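Local coordinates for protein RNA-directed RNA polymerase (Infectious pancreatic necrosis virus, PDB 3ZED) that catalyses RNA-templated RNA synthesis from ribonucleoside triphosphates to replicate the viral genome, and probably also occurs covalently attached to the genomic RNA, at residues L382-A387 / L558-W563; V190-E195 / V487-V492. All blocks are in the same frame, centred on the assembly; numbering follows the deposited sequence.

Contact 1 (L382-A387 / L558-W563); sequences LVMIYA and LDLLGW
Tyr386 and Leu561 join two beta elements of the birnavirus polymerase: strand 382-386 of an antiparallel palm sheet, which pairs with strand 389-394, and a beta-hairpin whose type I' turn runs from Leu560 to Trp563 with a G1 bulge. No hydrogen bond crosses between the segments, and the CA atoms of Tyr386 and Leu561 are 8.1 Å apart, so side chains alone bridge the gap.

The tight part is a CH-pi contact. Leu561 CD1 lies 4.0 Å from the Tyr386 ring centroid and 19° off the ring normal, which places the methyl over a face, though shifted toward the rim. Its twin CD2 presses on the root of the ring, 3.6 Å from Tyr386 CB, and the two side chains cross at about a right angle. With CG of Tyr386 anti to the backbone N (chi1 -170°), the ring turns this face to the fork of the leucine. Phe477 meets the same tyrosine edge-to-face. Tyr391, on the adjoining strand 389-394, hydrogen-bonds through its hydroxyl to Leu561 N and Asp559 O, tying the turn to the sheet.

Toward Met384 the packing is looser but more deeply buried, whereas Tyr386 and Leu561 are partly exposed. There the backbones stand farther apart, with 9.5 Å between the CA atoms of Met384 and Leu560, and one approach remains: Met384 SD to Leu560 CD1 at 4.2 Å.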
loop_
_atom_site.group_PDB
_atom_site.type_symbol
_atom_site.label_atom_id
_atom_site.label_comp_id
_atom_site.label_asym_id
_atom_site.label_seq_id
_atom_site.Cartn_x
_atom_site.Cartn_y
_atom_site.Cartn_z
ATOM N N LEU B 382 7.386 7.280 -22.954
ATOM C CA LEU B 382 7.458 7.555 -21.522
ATOM C C LEU B 382 6.765 6.448 -20.733
ATOM O O LEU B 382 5.719 5.939 -21.159
ATOM C CB LEU B 382 6.773 8.919 -21.269
ATOM C CG LEU B 382 6.962 9.634 -19.937
ATOM C CD1 LEU B 382 8.443 10.023 -19.699
ATOM C CD2 LEU B 382 6.115 10.895 -19.921
ATOM N N VAL B 383 7.356 6.076 -19.595
ATOM C CA VAL B 383 6.783 5.090 -18.701
ATOM C C VAL B 383 6.832 5.636 -17.274
ATOM O O VAL B 383 7.787 6.303 -16.888
ATOM C CB VAL B 383 7.396 3.656 -18.836
ATOM C CG1 VAL B 383 8.832 3.568 -18.308
ATOM C CG2 VAL B 383 6.501 2.611 -18.164
ATOM N N MET B 384 5.762 5.391 -16.517
ATOM C CA MET B 384 5.633 5.785 -15.108
ATOM C C MET B 384 5.087 4.612 -14.341
ATOM O O MET B 384 4.231 3.885 -14.866
ATOM C CB MET B 384 4.750 7.026 -14.920
ATOM C CG MET B 384 5.276 8.250 -15.627
ATOM S SD MET B 384 4.276 9.649 -15.173
ATOM C CE MET B 384 4.642 10.775 -16.477
ATOM N N ILE B 385 5.594 4.398 -13.114
ATOM C CA ILE B 385 5.196 3.240 -12.292
ATOM C C ILE B 385 4.847 3.648 -10.888
ATOM O O ILE B 385 5.589 4.374 -10.245
ATOM C CB ILE B 385 6.297 2.126 -12.280
ATOM C CG1 ILE B 385 6.701 1.697 -13.716
ATOM C CG2 ILE B 385 5.879 0.899 -11.449
ATOM C CD1 ILE B 385 8.094 1.030 -13.806
ATOM N N TYR B 386 3.746 3.099 -10.388
ATOM C CA TYR B 386 3.297 3.262 -9.019
ATOM C C TYR B 386 2.645 1.968 -8.556
ATOM O O TYR B 386 1.468 1.759 -8.859
ATOM C CB TYR B 386 2.327 4.449 -8.868
ATOM C CG TYR B 386 2.056 4.774 -7.412
ATOM C CD1 TYR B 386 1.028 4.145 -6.713
ATOM C CD2 TYR B 386 2.839 5.694 -6.728
ATOM C CE1 TYR B 386 0.801 4.407 -5.360
ATOM C CE2 TYR B 386 2.606 5.985 -5.384
ATOM C CZ TYR B 386 1.591 5.331 -4.701
ATOM O OH TYR B 386 1.353 5.590 -3.379
ATOM N N ALA B 387 3.387 1.107 -7.807
ATOM C CA ALA B 387 2.847 -0.178 -7.319
ATOM C C ALA B 387 2.225 -0.965 -8.507
ATOM O O ALA B 387 2.920 -1.161 -9.504
ATOM C CB ALA B 387 1.826 0.057 -6.189
ATOM N N LEU B 558 -5.872 11.779 -17.591
ATOM C CA LEU B 558 -4.755 10.880 -17.394
ATOM C C LEU B 558 -5.083 9.753 -16.439
ATOM O O LEU B 558 -4.501 8.671 -16.566
ATOM C CB LEU B 558 -3.555 11.654 -16.834
ATOM C CG LEU B 558 -2.962 12.789 -17.652
ATOM C CD1 LEU B 558 -1.880 13.496 -16.846
ATOM C CD2 LEU B 558 -2.418 12.278 -19.009
ATOM N N ASP B 559 -5.988 10.022 -15.461
ATOM C CA ASP B 559 -6.322 9.149 -14.342
ATOM C C ASP B 559 -5.004 8.762 -13.644
ATOM O O ASP B 559 -4.780 7.607 -13.294
ATOM C CB ASP B 559 -7.182 7.935 -14.751
ATOM C CG ASP B 559 -7.736 7.134 -13.575
ATOM O OD1 ASP B 559 -7.929 7.724 -12.487
ATOM O OD2 ASP B 559 -7.910 5.906 -13.723
ATOM N N LEU B 560 -4.099 9.752 -13.508
ATOM C CA LEU B 560 -2.802 9.573 -12.880
ATOM C C LEU B 560 -3.031 9.463 -11.395
ATOM O O LEU B 560 -3.268 10.468 -10.734
ATOM C CB LEU B 560 -1.875 10.752 -13.236
ATOM C CG LEU B 560 -0.426 10.656 -12.708
ATOM C CD1 LEU B 560 0.400 9.670 -13.537
ATOM C CD2 LEU B 560 0.225 12.002 -12.731
ATOM N N LEU B 561 -3.056 8.216 -10.883
ATOM C CA LEU B 561 -3.339 7.927 -9.470
ATOM C C LEU B 561 -4.688 8.576 -9.054
ATOM O O LEU B 561 -4.831 9.055 -7.934
ATOM C CB LEU B 561 -2.174 8.347 -8.527
ATOM C CG LEU B 561 -0.755 7.882 -8.930
ATOM C CD1 LEU B 561 0.271 8.303 -7.909
ATOM C CD2 LEU B 561 -0.699 6.379 -9.127
ATOM N N GLY B 562 -5.655 8.563 -9.984
ATOM C CA GLY B 562 -6.994 9.111 -9.781
ATOM C C GLY B 562 -7.190 10.571 -10.128
ATOM O O GLY B 562 -8.260 11.117 -9.869
ATOM N N TRP B 563 -6.191 11.217 -10.723
ATOM C CA TRP B 563 -6.288 12.642 -11.059
ATOM C C TRP B 563 -6.242 12.928 -12.563
ATOM O O TRP B 563 -5.485 12.304 -13.305
ATOM C CB TRP B 563 -5.140 13.439 -10.389
ATOM C CG TRP B 563 -5.055 13.248 -8.910
ATOM C CD1 TRP B 563 -4.240 12.376 -8.239
ATOM C CD2 TRP B 563 -5.878 13.878 -7.917
ATOM N NE1 TRP B 563 -4.481 12.446 -6.884
ATOM C CE2 TRP B 563 -5.498 13.346 -6.657
ATOM C CE3 TRP B 563 -6.892 14.860 -7.965
ATOM C CZ2 TRP B 563 -6.087 13.773 -5.457
ATOM C CZ3 TRP B 563 -7.463 15.286 -6.775
ATOM C CH2 TRP B 563 -7.073 14.735 -5.541
#

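Contact 2 (V190-E195 / V487-V492); sequences VGYTNE and VVAEWV
Tyr192 meets Glu490 and Ala489 from a helix-to-helix junction in the palm family region. Gly191, with positive phi, is the C-prime residue of the Schellman motif that closes the preceding helix, and Thr193 is the N-cap of helix 194-204; Tyr192, set between them, projects its ring at helix 476-493.

The direct polar link is a hydrogen bond from Tyr192 OH to Glu490 OE2, 2.7 Å long. It reaches the oxygen on its anti side and 34° out of the carboxylate plane, so the approach is tilted, and ring and carboxylate planes stand 80° apart. A bend at chi2 (-63°) in Glu490 brings its carboxylate round to the hydroxyl.

Ionic and water-mediated contacts complete the grip on that carboxylate. Glu490 OE1 forms a salt bridge with Lys510, which would be expected to favour the charged form of this buried acid. Glu490 OE2, already held by the tyrosine, also accepts a hydrogen bond from a water oxygen at 2.7 Å; that water links only weakly to Val190 O.

Apolar packing between the segments is slight: Tyr192 CZ to Ala489 CB, 4.4 Å. Leu200 of helix 194-204 touches both residues and so fills in beside the pair. Two methyls lie against polar oxygens, Val190 CG1 at 4.1 Å from Glu490 OE2 and Ala489 CB at 3.6 Å from Tyr192 OH.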
loop_
_atom_site.group_PDB
_atom_site.type_symbol
_atom_site.label_atom_id
_atom_site.label_comp_id
_atom_site.label_asym_id
_atom_site.label_seq_id
_atom_site.Cartn_x
_atom_site.Cartn_y
_atom_site.Cartn_z
ATOM N N VAL B 190 10.676 -16.423 -15.111
ATOM C CA VAL B 190 10.612 -15.376 -16.146
ATOM C C VAL B 190 12.024 -15.193 -16.786
ATOM O O VAL B 190 12.122 -14.917 -17.985
ATOM C CB VAL B 190 10.011 -14.048 -15.601
ATOM C CG1 VAL B 190 9.918 -12.975 -16.693
ATOM C CG2 VAL B 190 8.638 -14.287 -14.978
ATOM N N GLY B 191 13.079 -15.397 -15.994
ATOM C CA GLY B 191 14.454 -15.318 -16.469
ATOM C C GLY B 191 15.342 -14.291 -15.799
ATOM O O GLY B 191 16.389 -13.940 -16.356
ATOM N N TYR B 192 14.953 -13.816 -14.592
ATOM C CA TYR B 192 15.740 -12.823 -13.860
ATOM C C TYR B 192 16.354 -13.373 -12.590
ATOM O O TYR B 192 15.679 -14.061 -11.822
ATOM C CB TYR B 192 14.891 -11.595 -13.477
ATOM C CG TYR B 192 14.335 -10.808 -14.642
ATOM C CD1 TYR B 192 15.053 -9.753 -15.203
ATOM C CD2 TYR B 192 13.069 -11.080 -15.147
ATOM C CE1 TYR B 192 14.548 -9.023 -16.274
ATOM C CE2 TYR B 192 12.554 -10.360 -16.224
ATOM C CZ TYR B 192 13.293 -9.326 -16.775
ATOM O OH TYR B 192 12.788 -8.613 -17.828
ATOM N N THR B 193 17.624 -13.018 -12.335
ATOM C CA THR B 193 18.284 -13.326 -11.069
ATOM C C THR B 193 17.885 -12.187 -10.090
ATOM O O THR B 193 17.323 -11.188 -10.539
ATOM C CB THR B 193 19.811 -13.438 -11.231
ATOM O OG1 THR B 193 20.329 -12.162 -11.608
ATOM C CG2 THR B 193 20.257 -14.530 -12.226
ATOM N N ASN B 194 18.219 -12.307 -8.790
ATOM C CA ASN B 194 17.939 -11.261 -7.806
ATOM C C ASN B 194 18.688 -9.981 -8.164
ATOM O O ASN B 194 18.111 -8.899 -8.089
ATOM C CB ASN B 194 18.322 -11.715 -6.406
ATOM C CG ASN B 194 17.344 -12.666 -5.769
ATOM O OD1 ASN B 194 16.134 -12.579 -5.963
ATOM N ND2 ASN B 194 17.850 -13.582 -4.965
ATOM N N GLU B 195 19.945 -10.114 -8.616
ATOM C CA GLU B 195 20.799 -8.981 -8.988
ATOM C C GLU B 195 20.285 -8.267 -10.241
ATOM O O GLU B 195 20.300 -7.039 -10.270
ATOM C CB GLU B 195 22.273 -9.417 -9.147
ATOM C CG GLU B 195 23.257 -8.276 -9.373
ATOM C CD GLU B 195 23.324 -7.154 -8.349
ATOM O OE1 GLU B 195 22.880 -7.346 -7.192
ATOM O OE2 GLU B 195 23.859 -6.080 -8.707
ATOM N N VAL B 487 6.916 -6.296 -15.765
ATOM C CA VAL B 487 6.059 -6.097 -16.934
ATOM C C VAL B 487 6.686 -5.001 -17.848
ATOM O O VAL B 487 6.809 -5.215 -19.055
ATOM C CB VAL B 487 4.579 -5.784 -16.528
ATOM C CG1 VAL B 487 3.735 -5.362 -17.733
ATOM C CG2 VAL B 487 3.934 -6.971 -15.815
ATOM N N VAL B 488 7.142 -3.882 -17.254
ATOM C CA VAL B 488 7.751 -2.751 -17.984
ATOM C C VAL B 488 9.089 -3.185 -18.615
ATOM O O VAL B 488 9.294 -2.908 -19.794
ATOM C CB VAL B 488 7.891 -1.475 -17.103
ATOM C CG1 VAL B 488 8.740 -0.402 -17.784
ATOM C CG2 VAL B 488 6.518 -0.918 -16.750
ATOM N N ALA B 489 9.959 -3.899 -17.864
ATOM C CA ALA B 489 11.235 -4.408 -18.393
ATOM C C ALA B 489 11.009 -5.315 -19.621
ATOM O O ALA B 489 11.769 -5.242 -20.587
ATOM C CB ALA B 489 11.981 -5.171 -17.314
ATOM N N GLU B 490 9.950 -6.149 -19.585
ATOM C CA GLU B 490 9.601 -7.057 -20.679
ATOM C C GLU B 490 9.025 -6.277 -21.868
ATOM O O GLU B 490 9.277 -6.658 -22.997
ATOM C CB GLU B 490 8.639 -8.165 -20.209
ATOM C CG GLU B 490 9.330 -9.240 -19.384
ATOM C CD GLU B 490 10.405 -10.030 -20.104
ATOM O OE1 GLU B 490 10.226 -10.361 -21.301
ATOM O OE2 GLU B 490 11.439 -10.314 -19.461
ATOM N N TRP B 491 8.319 -5.165 -21.614
ATOM C CA TRP B 491 7.798 -4.281 -22.666
ATOM C C TRP B 491 8.980 -3.645 -23.404
ATOM O O TRP B 491 9.020 -3.701 -24.632
ATOM C CB TRP B 491 6.854 -3.233 -22.059
ATOM C CG TRP B 491 6.537 -2.042 -22.917
ATOM C CD1 TRP B 491 5.687 -2.001 -23.985
ATOM C CD2 TRP B 491 6.972 -0.692 -22.697
ATOM N NE1 TRP B 491 5.577 -0.714 -24.454
ATOM C CE2 TRP B 491 6.361 0.111 -23.686
ATOM C CE3 TRP B 491 7.822 -0.078 -21.750
ATOM C CZ2 TRP B 491 6.595 1.497 -23.777
ATOM C CZ3 TRP B 491 8.048 1.292 -21.839
ATOM C CH2 TRP B 491 7.442 2.064 -22.844
ATOM N N VAL B 492 9.985 -3.147 -22.655
ATOM C CA VAL B 492 11.207 -2.554 -23.212
ATOM C C VAL B 492 11.969 -3.632 -24.024
ATOM O O VAL B 492 12.336 -3.370 -25.172
ATOM C CB VAL B 492 12.096 -1.903 -22.108
ATOM C CG1 VAL B 492 13.455 -1.452 -22.658
ATOM C CG2 VAL B 492 11.375 -0.729 -21.433
HETATM O O HOH W 1 13.147 -12.322 -19.939
#

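Helix 476-493 relates the two contacts, whose centres are 20 Å apart. It offers Ala489 and Glu490 to contact 2, while Val488 and Trp491 pack on the strand of contact 1: Val383 CG2 to Val488 CG1 is 3.8 Å, Ile385 CD1 to Val488 CG2 is 3.9 Å, and Val383 CB to Trp491 CZ3 is 3.9 Å. Strand 382-386 thus lies between this helix and the hairpin. Ala387 opens an Ala-Asp-Asn sequence, consistent with the catalytic motif C of birnavirus polymerases, placing contact 1 beside the probable active site. In contact 2, the Val190 side chain is about 10 Å from a bound potassium ion.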